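Hydroxyglutarate synthase (Pseudomonas putida, PDB 6W1G) uses iron(II) and molecular oxygen to decarboxylate and hydroxylate 2-oxoadipate, giving D-2-hydroxyglutarate in the D-lysine catabolic pathway. Local coordinates at residues F359-T364 / G382-G387; H109-R114 / L435-E440. All blocks are in the same frame, centred on the assembly; numbering follows the deposited sequence.

Interaction 1. Residues F359-T364 / G382-G387; sequences FRYFAT and GLIDAG
Thr364 and Gly387 bring the two backbones nearest, their CA atoms 7.1 Å apart, whereas Tyr361 CA and Ile384 CA are separated by 9.3 Å. Residues 359-363 form an extended strand; residues 382-385 are the end of helix 380-385. Ala386 N still bonds to Gly382 O in helical fashion; Gly387, with positive phi (81°), turns its N back to Ile384 O in a Schellman motif.

One hydrogen bond joins the segments: Thr364 OG1 gives its proton to Gly387 O over 2.7 Å. The C=O...OG1 angle of 137° and the position in the carbonyl plane place the donor on a lone pair. A chi1 of 69° sets OG1 between the backbone N and the carbonyl carbon of Thr364, where it also receives Gly367 N as the N-cap of helix 365-369. The same hydroxyl thus ties the start of one helix to the exit of another.

The second contact is apolar and slight. Ile384 reaches out with its CD1 methyl, which stops 4.2 Å from Tyr361 CE2, at the ring's edge near its plane; the phenol oxygen is engaged by Arg352 NE. Phe391 packs against both side chains. Strand 389-393 pairs antiparallel with 359-363, and the contact lies at one end of this two-stranded sheet, whose strands are joined by a connection holding helices 365-369 and 380-385.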
ATOM      1  N   PHE A 359       8.991   4.007 -15.940  1.00  9.61           N
ATOM      2  CA  PHE A 359       8.599   3.017 -16.944  1.00  9.66           C
ATOM      3  C   PHE A 359       9.426   1.772 -16.838  1.00  9.60           C
ATOM      4  O   PHE A 359      10.551   1.782 -16.367  1.00 11.37           O
ATOM      5  CB  PHE A 359       8.719   3.627 -18.354  1.00 10.26           C
ATOM      6  CG  PHE A 359       7.682   4.684 -18.612  1.00 10.21           C
ATOM      7  CD1 PHE A 359       7.847   6.012 -18.208  1.00 11.18           C
ATOM      8  CD2 PHE A 359       6.457   4.310 -19.165  1.00 11.25           C
ATOM      9  CE1 PHE A 359       6.797   6.918 -18.355  1.00 13.89           C
ATOM     10  CE2 PHE A 359       5.432   5.229 -19.334  1.00 13.33           C
ATOM     11  CZ  PHE A 359       5.588   6.506 -18.917  1.00 13.17           C
ATOM     12  N   ARG A 360       8.885   0.684 -17.350  1.00  8.93           N
ATOM     13  CA  ARG A 360       9.687  -0.494 -17.700  1.00  9.44           C
ATOM     14  C   ARG A 360       9.610  -0.722 -19.194  1.00  9.34           C
ATOM     15  O   ARG A 360       8.580  -0.512 -19.831  1.00 10.31           O
ATOM     16  CB  ARG A 360       9.189  -1.745 -16.937  1.00 11.13           C
ATOM     17  CG  ARG A 360       9.374  -1.632 -15.451  1.00 15.78           C
ATOM     18  CD  ARG A 360       8.751  -2.864 -14.721  1.00 17.27           C
ATOM     19  NE  ARG A 360       9.586  -4.030 -14.901  1.00 16.53           N
ATOM     20  CZ  ARG A 360       9.140  -5.269 -14.922  1.00 13.15           C
ATOM     21  NH1 ARG A 360       7.873  -5.546 -14.732  1.00 14.66           N
ATOM     22  NH2 ARG A 360      10.006  -6.254 -15.136  1.00 15.79           N
ATOM     23  N   TYR A 361      10.727  -1.169 -19.717  1.00  8.88           N
ATOM     24  CA  TYR A 361      10.967  -1.376 -21.124  1.00  9.14           C
ATOM     25  C   TYR A 361      11.186  -2.854 -21.375  1.00  9.27           C
ATOM     26  O   TYR A 361      11.875  -3.510 -20.596  1.00 11.00           O
ATOM     27  CB  TYR A 361      12.211  -0.591 -21.554  1.00  9.51           C
ATOM     28  CG  TYR A 361      12.007   0.906 -21.425  1.00  9.53           C
ATOM     29  CD1 TYR A 361      12.208   1.569 -20.201  1.00 10.71           C
ATOM     30  CD2 TYR A 361      11.581   1.659 -22.479  1.00 10.12           C
ATOM     31  CE1 TYR A 361      12.035   2.914 -20.060  1.00 10.88           C
ATOM     32  CE2 TYR A 361      11.370   3.021 -22.364  1.00 11.89           C
ATOM     33  CZ  TYR A 361      11.579   3.644 -21.150  1.00 11.83           C
ATOM     34  OH  TYR A 361      11.382   4.973 -21.065  1.00 15.88           O
ATOM     35  N   PHE A 362      10.661  -3.368 -22.492  1.00  9.03           N
ATOM     36  CA  PHE A 362      10.689  -4.782 -22.816  1.00  8.88           C
ATOM     37  C   PHE A 362      11.050  -5.007 -24.281  1.00  9.66           C
ATOM     38  O   PHE A 362      10.534  -4.337 -25.168  1.00 10.21           O
ATOM     39  CB  PHE A 362       9.320  -5.409 -22.549  1.00 10.00           C
ATOM     40  CG  PHE A 362       8.845  -5.190 -21.136  1.00 10.52           C
ATOM     41  CD1 PHE A 362       9.320  -5.955 -20.083  1.00 12.59           C
ATOM     42  CD2 PHE A 362       7.963  -4.158 -20.839  1.00 10.61           C
ATOM     43  CE1 PHE A 362       8.913  -5.722 -18.789  1.00 13.45           C
ATOM     44  CE2 PHE A 362       7.570  -3.930 -19.528  1.00 12.61           C
ATOM     45  CZ  PHE A 362       8.032  -4.702 -18.514  1.00 13.53           C
ATOM     46  N   ALA A 363      11.882  -6.023 -24.524  1.00 10.66           N
ATOM     47  CA  ALA A 363      12.110  -6.472 -25.885  1.00 10.42           C
ATOM     48  C   ALA A 363      10.854  -7.128 -26.435  1.00 11.21           C
ATOM     49  O   ALA A 363      10.259  -7.990 -25.788  1.00 13.68           O
ATOM     50  CB  ALA A 363      13.246  -7.489 -25.862  1.00 12.66           C
ATOM     51  N   THR A 364      10.474  -6.767 -27.640  1.00 11.25           N
ATOM     52  CA  THR A 364       9.332  -7.370 -28.289  1.00 11.68           C
ATOM     53  C   THR A 364       9.743  -8.592 -29.101  1.00 11.98           C
ATOM     54  O   THR A 364      10.909  -8.851 -29.364  1.00 12.70           O
ATOM     55  CB  THR A 364       8.635  -6.378 -29.211  1.00 11.39           C
ATOM     56  OG1 THR A 364       9.513  -6.145 -30.294  1.00 11.26           O
ATOM     57  CG2 THR A 364       8.287  -5.075 -28.520  1.00 13.14           C
ATOM     58  N   GLY A 382      14.105   5.273 -31.359  1.00 12.40           N
ATOM     59  CA  GLY A 382      14.036   4.641 -32.657  1.00 12.32           C
ATOM     60  C   GLY A 382      13.628   3.175 -32.581  1.00 11.89           C
ATOM     61  O   GLY A 382      12.888   2.664 -33.435  1.00 12.25           O
ATOM     62  N   LEU A 383      14.111   2.475 -31.554  1.00 10.89           N
ATOM     63  CA  LEU A 383      13.708   1.095 -31.347  1.00  9.92           C
ATOM     64  C   LEU A 383      12.242   0.987 -30.949  1.00 10.00           C
ATOM     65  O   LEU A 383      11.551   0.055 -31.351  1.00 11.13           O
ATOM     66  CB  LEU A 383      14.583   0.457 -30.261  1.00 10.54           C
ATOM     67  CG  LEU A 383      16.015   0.205 -30.680  1.00 12.45           C
ATOM     68  CD1 LEU A 383      16.872  -0.083 -29.475  1.00 16.05           C
ATOM     69  CD2 LEU A 383      16.098  -0.943 -31.674  1.00 14.49           C
ATOM     70  N   ILE A 384      11.757   1.915 -30.130  1.00 10.26           N
ATOM     71  CA  ILE A 384      10.334   1.959 -29.808  1.00 11.11           C
ATOM     72  C   ILE A 384       9.531   2.211 -31.077  1.00 11.84           C
ATOM     73  O   ILE A 384       8.545   1.507 -31.348  1.00 11.90           O
ATOM     74  CB  ILE A 384      10.072   3.040 -28.753  1.00 11.60           C
ATOM     75  CG1 ILE A 384      10.676   2.639 -27.391  1.00 11.73           C
ATOM     76  CG2 ILE A 384       8.584   3.336 -28.635  1.00 13.87           C
ATOM     77  CD1 ILE A 384      10.784   3.785 -26.412  1.00 12.09           C
ATOM     78  N   ASP A 385       9.936   3.206 -31.869  1.00 12.21           N
ATOM     79  CA  ASP A 385       9.174   3.547 -33.062  1.00 13.77           C
ATOM     80  C   ASP A 385       9.115   2.392 -34.049  1.00 13.48           C
ATOM     81  O   ASP A 385       8.108   2.217 -34.747  1.00 17.18           O
ATOM     82  CB  ASP A 385       9.783   4.782 -33.735  1.00 16.92           C
ATOM     83  CG  ASP A 385       9.635   6.063 -32.932  1.00 19.75           C
ATOM     84  OD1 ASP A 385       8.878   6.091 -31.955  1.00 19.82           O
ATOM     85  OD2 ASP A 385      10.284   7.064 -33.313  1.00 23.39           O
ATOM     86  N   ALA A 386      10.183   1.621 -34.148  1.00 13.04           N
ATOM     87  CA  ALA A 386      10.220   0.472 -35.057  1.00 13.88           C
ATOM     88  C   ALA A 386       9.584  -0.784 -34.472  1.00 12.78           C
ATOM     89  O   ALA A 386       9.569  -1.821 -35.127  1.00 13.71           O
ATOM     90  CB  ALA A 386      11.668   0.158 -35.415  1.00 15.62           C
ATOM     91  N   GLY A 387       9.076  -0.701 -33.233  1.00 12.59           N
ATOM     92  CA  GLY A 387       8.407  -1.857 -32.653  1.00 12.23           C
ATOM     93  C   GLY A 387       9.321  -2.903 -32.056  1.00 10.74           C
ATOM     94  O   GLY A 387       8.854  -4.028 -31.826  1.00 11.78           O
TER

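Interaction 2. Residues H109-R114 / L435-E440; sequences HSTAFR and LQVQDE
Thr111 and Arg114 meet Val437 and Glu440 where a strand of the mixed five-stranded sheet lies against the loop before helix 440-458 and the first residue of that helix. The family belongs to the glyoxalase clan, and strand 108-114 shares this sheet with strands 69-75 and 226-229, which carry the metal ligands His70 and His226. The touching parts run 63° apart, and the nearest CA pair, Thr111 to Val437, is separated by 7.4 Å, so they do not pair as neighbouring strands.

Van der Waals packing accounts for the direct contact, which buries 114 Å² in all. Val437 lays its CG1 methyl 3.8 Å from Thr111 OG1, the two side chains passing in opposite directions. Thr111 OG1 lies anti to the backbone N (chi1 -170°) and bonds to Gly97 O on strand 94-100; the hydroxyl is thus bonded within the sheet, and the valine methyl rests against this same oxygen. Phe429 of helix 424-433 also touches Thr111.

Polar and charged groups are directed elsewhere. Arg114 NE forms a salt bridge with Asp398 OD1, and Val437 N bonds to Glu430 OE2. Asp439 occupies the N-cap position of helix 440-458. Although Arg114 and Glu440 have opposite charges, NH2 and OE1 stand 6.3 Å apart, and the guanidinium and carboxylate planes differ by 73°. Their chains cross at about a right angle, and the bend of Glu440 at chi2 takes its carboxylate away; its CB instead meets the guanidinium edge, 3.9 Å from Arg114 NH2.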
ATOM      1  N   HIS A 109       2.537   8.756  12.703  1.00 17.20           N
ATOM      2  CA  HIS A 109       3.395   8.805  11.517  1.00 15.89           C
ATOM      3  C   HIS A 109       3.704   7.367  11.126  1.00 14.43           C
ATOM      4  O   HIS A 109       3.635   6.466  11.974  1.00 14.42           O
ATOM      5  CB  HIS A 109       4.623   9.708  11.665  1.00 16.88           C
ATOM      6  CG  HIS A 109       5.470   9.496  12.861  1.00 17.20           C
ATOM      7  ND1 HIS A 109       6.640  10.203  12.996  1.00 18.47           N
ATOM      8  CD2 HIS A 109       5.345   8.736  13.971  1.00 17.79           C
ATOM      9  CE1 HIS A 109       7.186   9.913  14.166  1.00 19.24           C
ATOM     10  NE2 HIS A 109       6.425   9.029  14.777  1.00 19.18           N
ATOM     11  N   SER A 110       4.037   7.161   9.845  1.00 14.07           N
ATOM     12  CA  SER A 110       3.920   5.829   9.277  1.00 14.04           C
ATOM     13  C   SER A 110       4.950   5.570   8.193  1.00 10.86           C
ATOM     14  O   SER A 110       5.542   6.479   7.596  1.00 12.68           O
ATOM     15  CB  SER A 110       2.535   5.667   8.625  1.00 14.01           C
ATOM     16  OG  SER A 110       1.534   6.154   9.475  1.00 15.38           O
ATOM     17  N   THR A 111       5.124   4.268   7.923  1.00 11.28           N
ATOM     18  CA  THR A 111       5.877   3.775   6.773  1.00 10.61           C
ATOM     19  C   THR A 111       5.099   2.616   6.190  1.00 10.41           C
ATOM     20  O   THR A 111       4.122   2.170   6.778  1.00 12.60           O
ATOM     21  CB  THR A 111       7.289   3.333   7.180  1.00 11.38           C
ATOM     22  OG1 THR A 111       8.084   3.072   6.014  1.00 11.44           O
ATOM     23  CG2 THR A 111       7.299   2.105   8.019  1.00 11.82           C
ATOM     24  N   ALA A 112       5.518   2.111   5.036  1.00 10.43           N
ATOM     25  CA  ALA A 112       4.933   0.883   4.519  1.00 11.75           C
ATOM     26  C   ALA A 112       6.029  -0.169   4.355  1.00 10.56           C
ATOM     27  O   ALA A 112       7.057   0.092   3.740  1.00 12.98           O
ATOM     28  CB  ALA A 112       4.224   1.074   3.199  1.00 16.65           C
ATOM     29  N   PHE A 113       5.775  -1.356   4.861  1.00  9.82           N
ATOM     30  CA  PHE A 113       6.688  -2.472   4.687  1.00  9.39           C
ATOM     31  C   PHE A 113       6.301  -3.207   3.404  1.00  9.41           C
ATOM     32  O   PHE A 113       5.130  -3.585   3.242  1.00 10.03           O
ATOM     33  CB  PHE A 113       6.654  -3.407   5.903  1.00  9.70           C
ATOM     34  CG  PHE A 113       7.193  -2.755   7.138  1.00  9.87           C
ATOM     35  CD1 PHE A 113       6.352  -2.116   8.044  1.00 10.79           C
ATOM     36  CD2 PHE A 113       8.543  -2.815   7.433  1.00 10.10           C
ATOM     37  CE1 PHE A 113       6.872  -1.546   9.201  1.00 11.18           C
ATOM     38  CE2 PHE A 113       9.041  -2.252   8.572  1.00 10.45           C
ATOM     39  CZ  PHE A 113       8.193  -1.611   9.461  1.00 11.47           C
ATOM     40  N   ARG A 114       7.272  -3.424   2.520  1.00  8.86           N
ATOM     41  CA  ARG A 114       7.024  -4.058   1.246  1.00  8.59           C
ATOM     42  C   ARG A 114       8.334  -4.580   0.687  1.00  8.97           C
ATOM     43  O   ARG A 114       9.419  -4.152   1.093  1.00  9.29           O
ATOM     44  CB  ARG A 114       6.344  -3.131   0.221  1.00  9.10           C
ATOM     45  CG  ARG A 114       7.160  -1.901  -0.149  1.00  9.54           C
ATOM     46  CD  ARG A 114       6.489  -1.203  -1.302  1.00  9.93           C
ATOM     47  NE  ARG A 114       7.170  -0.043  -1.851  1.00  9.73           N
ATOM     48  CZ  ARG A 114       8.016  -0.079  -2.891  1.00  9.78           C
ATOM     49  NH1 ARG A 114       8.452  -1.214  -3.388  1.00 10.71           N
ATOM     50  NH2 ARG A 114       8.391   1.063  -3.459  1.00 10.94           N
ATOM     51  N   LEU A 435      15.951   1.621  11.833  1.00 19.76           N
ATOM     52  CA  LEU A 435      16.683   1.809  10.585  1.00 22.96           C
ATOM     53  C   LEU A 435      16.052   2.956   9.819  1.00 20.10           C
ATOM     54  O   LEU A 435      15.029   3.505  10.217  1.00 19.41           O
ATOM     55  CB  LEU A 435      16.791   0.511   9.800  1.00 22.74           C
ATOM     56  CG  LEU A 435      15.485  -0.032   9.312  1.00 19.76           C
ATOM     57  CD1 LEU A 435      15.735  -0.807   8.015  1.00 23.64           C
ATOM     58  CD2 LEU A 435      14.931  -0.911  10.351  1.00 22.37           C
ATOM     59  N   GLN A 436      16.699   3.332   8.711  1.00 20.32           N
ATOM     60  CA  GLN A 436      16.160   4.387   7.858  1.00 20.57           C
ATOM     61  C   GLN A 436      15.142   3.810   6.881  1.00 17.35           C
ATOM     62  O   GLN A 436      15.261   2.655   6.469  1.00 19.46           O
ATOM     63  CB  GLN A 436      17.289   5.068   7.086  1.00 24.60           C
ATOM     64  CG  GLN A 436      18.107   5.940   8.000  1.00 31.02           C
ATOM     65  CD  GLN A 436      18.926   6.957   7.254  1.00 39.02           C
ATOM     66  OE1 GLN A 436      18.739   8.156   7.426  1.00 45.15           O
ATOM     67  NE2 GLN A 436      19.842   6.490   6.420  1.00 40.17           N
ATOM     68  N   VAL A 437      14.093   4.590   6.590  1.00 15.53           N
ATOM     69  CA  VAL A 437      13.135   4.161   5.565  1.00 15.20           C
ATOM     70  C   VAL A 437      13.801   4.288   4.197  1.00 16.31           C
ATOM     71  O   VAL A 437      14.700   5.130   3.988  1.00 19.11           O
ATOM     72  CB  VAL A 437      11.805   4.929   5.627  1.00 16.55           C
ATOM     73  CG1 VAL A 437      11.242   4.827   7.056  1.00 17.24           C
ATOM     74  CG2 VAL A 437      11.919   6.361   5.184  1.00 18.35           C
ATOM     75  N   GLN A 438      13.438   3.407   3.290  1.00 16.22           N
ATOM     76  CA  GLN A 438      13.949   3.450   1.933  0.58 17.02           C
ATOM     77  C   GLN A 438      13.225   4.539   1.147  1.00 15.37           C
ATOM     78  O   GLN A 438      12.055   4.838   1.387  1.00 16.05           O
ATOM     79  CB  GLN A 438      13.706   2.110   1.245  0.58 21.77           C
ATOM     80  CG  GLN A 438      14.592   0.978   1.615  0.58 26.73           C
ATOM     81  CD  GLN A 438      15.580   0.791   0.512  0.58 24.60           C
ATOM     82  OE1 GLN A 438      16.232   1.746   0.093  0.58 23.80           O
ATOM     83  NE2 GLN A 438      15.665  -0.422  -0.012  0.58 20.27           N
ATOM     84  N   ASP A 439      13.938   5.109   0.174  1.00 16.06           N
ATOM     85  CA  ASP A 439      13.387   6.128  -0.723  1.00 16.43           C
ATOM     86  C   ASP A 439      12.735   5.411  -1.899  1.00 13.99           C
ATOM     87  O   ASP A 439      13.426   4.842  -2.766  1.00 13.82           O
ATOM     88  CB  ASP A 439      14.520   7.032  -1.191  1.00 18.16           C
ATOM     89  CG  ASP A 439      14.104   8.061  -2.229  1.00 23.14           C
ATOM     90  OD1 ASP A 439      12.927   8.136  -2.648  1.00 23.89           O
ATOM     91  OD2 ASP A 439      15.008   8.823  -2.632  1.00 29.04           O
ATOM     92  N   GLU A 440      11.403   5.465  -1.950  1.00 13.23           N
ATOM     93  CA  GLU A 440      10.676   4.770  -3.007  1.00 12.31           C
ATOM     94  C   GLU A 440      11.058   5.258  -4.385  1.00 11.15           C
ATOM     95  O   GLU A 440      11.057   4.472  -5.327  1.00 11.56           O
ATOM     96  CB  GLU A 440       9.169   4.844  -2.797  1.00 13.82           C
ATOM     97  CG  GLU A 440       8.502   6.214  -2.867  1.00 17.70           C
ATOM     98  CD  GLU A 440       8.570   7.004  -1.568  1.00 25.66           C
ATOM     99  OE1 GLU A 440       9.392   6.675  -0.692  1.00 25.02           O
ATOM    100  OE2 GLU A 440       7.781   7.958  -1.418  1.00 30.70           O
TER

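The two contacts lie about 33 Å apart between centres, with nearest atoms about 11 Å apart, and do not touch. Along the chain, the strand of interaction 2 comes first, both segments of interaction 1 follow, and 435-440 comes last. They use different sheets: the mixed five-stranded sheet with metal-ligand strands, and the peripheral pair 359-363 and 389-393. Helix 440-458 links them physically. It begins at Glu440 in interaction 2, while farther along Ser451 bonds to Tyr361 N and Leu452 packs on Tyr361 in interaction 1. One C-terminal helix therefore spans from the sheet near the metal site to the outlying strand pair.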